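Local coordinates for ABM domain-containing protein (Deinococcus radiodurans, PDB 3E8O) that is of unknown function but probably acts as an antibiotic biosynthesis monooxygenase, at residues 75-78 against 79-82; 88-91 against 92-96; 27-30 against 31-34. All coordinates share one frame; numbering follows the deposited sequence.

Contact 1. Residues 75-78 against 79-82; sequences DNLG and AMHT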
loop_
_atom_site.group_PDB
_atom_site.type_symbol
_atom_site.label_atom_id
_atom_site.label_comp_id
_atom_site.label_asym_id
_atom_site.label_seq_id
_atom_site.Cartn_x
_atom_site.Cartn_y
_atom_site.Cartn_z
ATOM N N ASP A 75 -14.067 6.695 4.635
ATOM C CA ASP A 75 -14.861 7.836 4.176
ATOM C C ASP A 75 -14.600 9.074 4.999
ATOM O O ASP A 75 -14.617 10.169 4.512
ATOM C CB ASP A 75 -16.342 7.502 4.207
ATOM C CG ASP A 75 -17.158 8.598 3.659
ATOM O OD1 ASP A 75 -17.082 8.832 2.431
ATOM O OD2 ASP A 75 -17.806 9.277 4.483
ATOM N N ASN A 76 -14.396 8.863 6.303
ATOM C CA ASN A 76 -14.134 9.964 7.224
ATOM C C ASN A 76 -13.483 9.422 8.474
ATOM O O ASN A 76 -13.433 8.213 8.712
ATOM C CB ASN A 76 -15.405 10.742 7.530
ATOM C CG ASN A 76 -16.502 9.854 8.050
ATOM O OD1 ASN A 76 -16.435 9.384 9.161
ATOM N ND2 ASN A 76 -17.482 9.544 7.208
ATOM N N LEU A 77 -12.934 10.341 9.254
ATOM C CA LEU A 77 -12.258 9.990 10.495
ATOM C C LEU A 77 -13.135 9.262 11.478
ATOM O O LEU A 77 -12.699 8.331 12.140
ATOM C CB LEU A 77 -11.653 11.200 11.194
ATOM C CG LEU A 77 -10.323 11.678 10.683
ATOM C CD1 LEU A 77 -9.966 13.054 11.319
ATOM C CD2 LEU A 77 -9.223 10.664 10.972
ATOM N N GLY A 78 -14.404 9.647 11.518
ATOM C CA GLY A 78 -15.331 9.024 12.449
ATOM C C GLY A 78 -15.515 7.531 12.154
ATOM O O GLY A 78 -15.525 6.690 13.069
ATOM N N ALA A 79 -15.614 7.188 10.869
ATOM C CA ALA A 79 -15.764 5.791 10.463
ATOM C C ALA A 79 -14.523 5.000 10.829
ATOM O O ALA A 79 -14.603 3.824 11.230
ATOM C CB ALA A 79 -16.095 5.656 8.990
HETATM N N MSE A 80 -13.364 5.606 10.639
HETATM C CA MSE A 80 -12.122 4.925 10.993
HETATM C C MSE A 80 -12.050 4.661 12.482
HETATM O O MSE A 80 -11.696 3.582 12.886
HETATM C CB MSE A 80 -10.936 5.733 10.518
HETATM C CG MSE A 80 -9.643 5.007 10.735
HETATM SE SE MSE A 80 -8.112 6.045 10.219
HETATM C CE MSE A 80 -8.301 7.219 11.551
ATOM N N HIS A 81 -12.431 5.644 13.276
ATOM C CA HIS A 81 -12.422 5.522 14.729
ATOM C C HIS A 81 -13.357 4.418 15.203
ATOM O O HIS A 81 -13.029 3.620 16.093
ATOM C CB HIS A 81 -12.695 6.855 15.409
ATOM C CG HIS A 81 -11.472 7.707 15.450
ATOM N ND1 HIS A 81 -11.448 9.028 15.066
ATOM C CD2 HIS A 81 -10.187 7.370 15.736
ATOM C CE1 HIS A 81 -10.216 9.498 15.205
ATOM N NE2 HIS A 81 -9.427 8.508 15.586
ATOM N N THR A 82 -14.481 4.312 14.521
ATOM C CA THR A 82 -15.444 3.255 14.834
ATOM C C THR A 82 -14.830 1.870 14.582
ATOM O O THR A 82 -14.905 0.934 15.405
ATOM C CB THR A 82 -16.757 3.462 14.037
ATOM O OG1 THR A 82 -17.381 4.638 14.552
ATOM C CG2 THR A 82 -17.736 2.271 14.197
#
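The amide N of A79 points at the side-chain oxygen of N76, and the two form a capping hydrogen bond, A79 N to N76 OD1, of 2.9 Å. N76 sits at the N-cap of helix 77-84, so this side chain takes up an amide hydrogen of the first turn. The donor does not lie flat with the acceptor group but is tilted 32° from the plane of the carboxamide carbonyl. What brings OD1 there is the first torsion of N76, chi1 55°, which tucks CG between the backbone N and the carbonyl carbon. The other end of the same carboxamide is held as well: N76 ND2 donates to D75 OD2 at 2.8 Å, meeting the carboxylate on its anti side, a second grip that should help fix the rotation of the amide.

Behind the cap, the backbone of the first turn closes with M80 N to N76 O at 3.2 Å, H81 N to L77 O at 2.9 Å and T82 N to G78 O at 3.0 Å. T82 OG1 also lies 3.1 Å from G78 O, beside the amide that already bonds it.

L77 and M80, a selenomethionine, run side by side in the same direction. M80 is extended through chi2 and bends at chi3 (69°), and its methyl CE comes to 3.6 Å from L77 CD2. M80 is buried while L77 stays partly exposed. Both touch V20 of strand 20-27; on strand 105-110 L77 meets E110 and M80 meets A108. L77 also packs on I115 and M80 on I117 of the second subunit. The chemistry thus splits the turn: a side-chain cap takes the A79 amide at its start, while an apolar flank joins the sheet to the dimer partner.

Contact 2. Residues 88-91 against 92-96; sequences GVTQ and AIDAL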
loop_
_atom_site.group_PDB
_atom_site.type_symbol
_atom_site.label_atom_id
_atom_site.label_comp_id
_atom_site.label_asym_id
_atom_site.label_seq_id
_atom_site.Cartn_x
_atom_site.Cartn_y
_atom_site.Cartn_z
ATOM N N GLY A 88 -13.236 -6.971 17.165
ATOM C CA GLY A 88 -12.462 -7.752 16.193
ATOM C C GLY A 88 -11.060 -7.203 15.976
ATOM O O GLY A 88 -10.125 -7.971 15.695
ATOM N N VAL A 89 -10.922 -5.889 16.164
ATOM C CA VAL A 89 -9.614 -5.203 16.022
ATOM C C VAL A 89 -8.774 -5.536 17.248
ATOM O O VAL A 89 -7.586 -5.861 17.135
ATOM C CB VAL A 89 -9.766 -3.671 15.793
ATOM C CG1 VAL A 89 -8.459 -2.907 16.056
ATOM C CG2 VAL A 89 -10.228 -3.468 14.373
ATOM N N THR A 90 -9.400 -5.493 18.416
ATOM C CA THR A 90 -8.707 -5.866 19.665
ATOM C C THR A 90 -8.186 -7.287 19.563
ATOM O O THR A 90 -7.038 -7.580 19.901
ATOM C CB THR A 90 -9.637 -5.770 20.891
ATOM O OG1 THR A 90 -9.935 -4.394 21.092
ATOM C CG2 THR A 90 -8.980 -6.340 22.160
ATOM N N GLN A 91 -9.042 -8.162 19.036
ATOM C CA GLN A 91 -8.724 -9.565 18.903
ATOM C C GLN A 91 -7.565 -9.764 17.943
ATOM O O GLN A 91 -6.675 -10.543 18.191
ATOM C CB GLN A 91 -9.929 -10.347 18.399
ATOM C CG GLN A 91 -11.146 -10.355 19.335
ATOM C CD GLN A 91 -12.374 -10.893 18.600
ATOM O OE1 GLN A 91 -12.244 -11.623 17.617
ATOM N NE2 GLN A 91 -13.549 -10.475 19.018
ATOM N N ALA A 92 -7.549 -8.987 16.869
ATOM C CA ALA A 92 -6.478 -9.101 15.868
ATOM C C ALA A 92 -5.153 -8.643 16.456
ATOM O O ALA A 92 -4.103 -9.247 16.240
ATOM C CB ALA A 92 -6.823 -8.268 14.613
ATOM N N ILE A 93 -5.186 -7.553 17.215
ATOM C CA ILE A 93 -3.981 -7.047 17.877
ATOM C C ILE A 93 -3.447 -8.070 18.846
ATOM O O ILE A 93 -2.230 -8.332 18.933
ATOM C CB ILE A 93 -4.244 -5.687 18.570
ATOM C CG1 ILE A 93 -4.490 -4.646 17.471
ATOM C CG2 ILE A 93 -3.120 -5.370 19.526
ATOM C CD1 ILE A 93 -5.088 -3.342 17.935
ATOM N N ASP A 94 -4.364 -8.716 19.535
ATOM C CA ASP A 94 -3.969 -9.744 20.508
ATOM C C ASP A 94 -3.283 -10.919 19.812
ATOM O O ASP A 94 -2.260 -11.469 20.281
ATOM C CB ASP A 94 -5.166 -10.203 21.345
ATOM C CG ASP A 94 -5.490 -9.209 22.459
ATOM O OD1 ASP A 94 -4.590 -8.401 22.803
ATOM O OD2 ASP A 94 -6.623 -9.238 23.001
ATOM N N ALA A 95 -3.827 -11.279 18.670
ATOM C CA ALA A 95 -3.275 -12.383 17.876
ATOM C C ALA A 95 -1.825 -12.092 17.456
ATOM O O ALA A 95 -0.954 -13.004 17.391
ATOM C CB ALA A 95 -4.200 -12.719 16.666
ATOM N N LEU A 96 -1.551 -10.830 17.170
ATOM C CA LEU A 96 -0.197 -10.426 16.770
ATOM C C LEU A 96 0.809 -10.684 17.873
ATOM O O LEU A 96 1.954 -11.098 17.633
ATOM C CB LEU A 96 -0.135 -8.950 16.363
ATOM C CG LEU A 96 -0.885 -8.553 15.102
ATOM C CD1 LEU A 96 -0.852 -7.008 14.924
ATOM C CD2 LEU A 96 -0.365 -9.247 13.850
#
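V89 O receives the amide of I93 in the straightest of four consecutive backbone bonds, with V89 O to I93 N 2.9 Å and an N-H...O angle of 164°. The next bond, D94 N to T90 O, has the same length, and A95 N to Q91 O follows at 3.0 Å. A92 N to G88 O is equally short but more bent, its amide standing 36° above the plane of the G88 carbonyl. All four join residues i and i+4, as in an alpha-helix.

Side chains lie back along the same turns. D94, with chi1 -79°, has its CG beside its own backbone N, which lays the carboxylate next to T90: D94 OD2 is 3.8 Å from T90 CG2, and the two side chains point the same way. That is a van der Waals contact of a methyl with a carboxylate oxygen, since the T90 hydroxyl is turned elsewhere. At the other oxygen, D94 OD1 makes a long, weak ion pair with K97. One residue earlier in the chain, V89 and I93 meet at an angle, V89 CG1 to I93 CD1 3.9 Å, while I93 CG1 rests 3.3 Å from V89 O, the carbonyl that its own amide bonds.

Outside the two segments, the helix shows two different flanks. A92 packs on I43, A95 on L39, and L96 on L36 and L39, all of helix 33-47, while I93 reaches M118 of the second subunit. An unidentified ligand, probably from the crystallisation liquor, lies about 4 Å from the A92 side chain and may mark a pocket. A helix laid against its neighbour on one side of a four-stranded antiparallel sheet is the layout of the ferredoxin-like fold, and a paired subunit is in keeping with the dimeric alpha-beta barrel clan.

Contact 3. Residues 27-30 against 31-34; sequences SASA and EHAA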
loop_
_atom_site.group_PDB
_atom_site.type_symbol
_atom_site.label_atom_id
_atom_site.label_comp_id
_atom_site.label_asym_id
_atom_site.label_seq_id
_atom_site.Cartn_x
_atom_site.Cartn_y
_atom_site.Cartn_z
ATOM N N SER A 27 5.897 -6.753 10.440
ATOM C CA SER A 27 6.647 -7.888 9.900
ATOM C C SER A 27 6.592 -9.062 10.832
ATOM O O SER A 27 6.314 -8.922 12.013
ATOM C CB SER A 27 8.112 -7.502 9.625
ATOM O OG SER A 27 8.835 -7.352 10.831
ATOM N N ALA A 28 6.880 -10.229 10.283
ATOM C CA ALA A 28 6.935 -11.459 11.069
ATOM C C ALA A 28 8.226 -12.190 10.763
ATOM O O ALA A 28 8.796 -12.084 9.673
ATOM C CB ALA A 28 5.720 -12.372 10.759
ATOM N N SER A 29 8.642 -12.986 11.735
ATOM C CA SER A 29 9.767 -13.883 11.544
ATOM C C SER A 29 9.375 -14.963 10.550
ATOM O O SER A 29 8.209 -15.195 10.262
ATOM C CB SER A 29 10.116 -14.556 12.876
ATOM O OG SER A 29 9.113 -15.474 13.234
ATOM N N ALA A 30 10.370 -15.669 10.035
ATOM C CA ALA A 30 10.120 -16.742 9.066
ATOM C C ALA A 30 9.142 -17.759 9.619
ATOM O O ALA A 30 8.276 -18.260 8.901
ATOM C CB ALA A 30 11.463 -17.423 8.645
ATOM N N GLU A 31 9.282 -18.023 10.905
ATOM C CA GLU A 31 8.456 -18.994 11.599
ATOM C C GLU A 31 6.979 -18.661 11.665
ATOM O O GLU A 31 6.134 -19.543 11.678
ATOM C CB GLU A 31 8.965 -19.185 13.045
ATOM C CG GLU A 31 8.129 -20.078 13.875
ATOM C CD GLU A 31 8.593 -20.122 15.336
ATOM O OE1 GLU A 31 9.438 -19.268 15.729
ATOM O OE2 GLU A 31 8.099 -21.003 16.088
ATOM N N HIS A 32 6.674 -17.384 11.667
ATOM C CA HIS A 32 5.276 -16.927 11.881
ATOM C C HIS A 32 4.640 -16.239 10.679
ATOM O O HIS A 32 3.474 -15.835 10.730
ATOM C CB HIS A 32 5.207 -15.956 13.058
ATOM C CG HIS A 32 5.648 -16.527 14.373
ATOM N ND1 HIS A 32 5.013 -17.586 14.959
ATOM C CD2 HIS A 32 6.615 -16.139 15.241
ATOM C CE1 HIS A 32 5.593 -17.872 16.111
ATOM N NE2 HIS A 32 6.568 -17.002 16.312
ATOM N N ALA A 33 5.403 -16.130 9.608
ATOM C CA ALA A 33 4.921 -15.373 8.429
ATOM C C ALA A 33 3.665 -15.963 7.819
ATOM O O ALA A 33 2.742 -15.242 7.471
ATOM C CB ALA A 33 6.051 -15.186 7.372
ATOM N N ALA A 34 3.632 -17.282 7.655
ATOM C CA ALA A 34 2.428 -17.911 7.067
ATOM C C ALA A 34 1.154 -17.614 7.897
ATOM O O ALA A 34 0.076 -17.317 7.375
ATOM C CB ALA A 34 2.645 -19.437 6.830
HETATM O O HOH W 1 5.874 -19.066 8.005
#
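A30 and A34 share a water: it donates to A30 O at 2.7 Å and accepts from A34 N at 2.9 Å. The bridge spans the carbonyl and the amide four residues further on, a separation that in a regular helix is closed directly. The segment is the turn that carries the chain of this ferredoxin-like fold from strand 20-27 into helix 33-47.

One residue earlier, S29 to H32 close a turn, H32 N donating to S29 O at 3.0 Å. The bond is poorly aligned with the acceptor: the amide stands 59° above the plane of the S29 carbonyl. A33 N lies equally near that oxygen.

A28 CB packs against the start of the helix, 3.9 Å from A33 CA, and also touches V101; the A28 backbone is bonded to G66. Next to it S27 OG bonds D103, which ties the end of the strand to a neighbouring loop. The H32 side chain also touches L99.

The ring of H32 is approached from two directions. E31 CG lies 4.0 Å above its plane, over the centre. From the other segment comes S29 OG: a chi1 of 70° swings this hydroxyl back over its own backbone, and it reaches obliquely to H32 CD2 at 3.3 Å.

How the contacts relate
All three contacts are local turns near the surface of the chain, yet they serve different parts of the fold. Contact 1 begins a helix with a side-chain cap; contact 2 lies within the next helix, and its hydrogen bonds across the segments are all backbone ones, with side-chain packing beside them; contact 3 makes the bend between a strand and the first helix, with a water filling in for a direct bond. Contacts 1 and 3 lie on opposite sides of the chain's centre, about 30 Å apart between their centres, whereas contact 2 comes within about 7 Å of each, nearest atom to nearest atom. Contacts 1 and 2 also touch the second subunit; contact 3 does not.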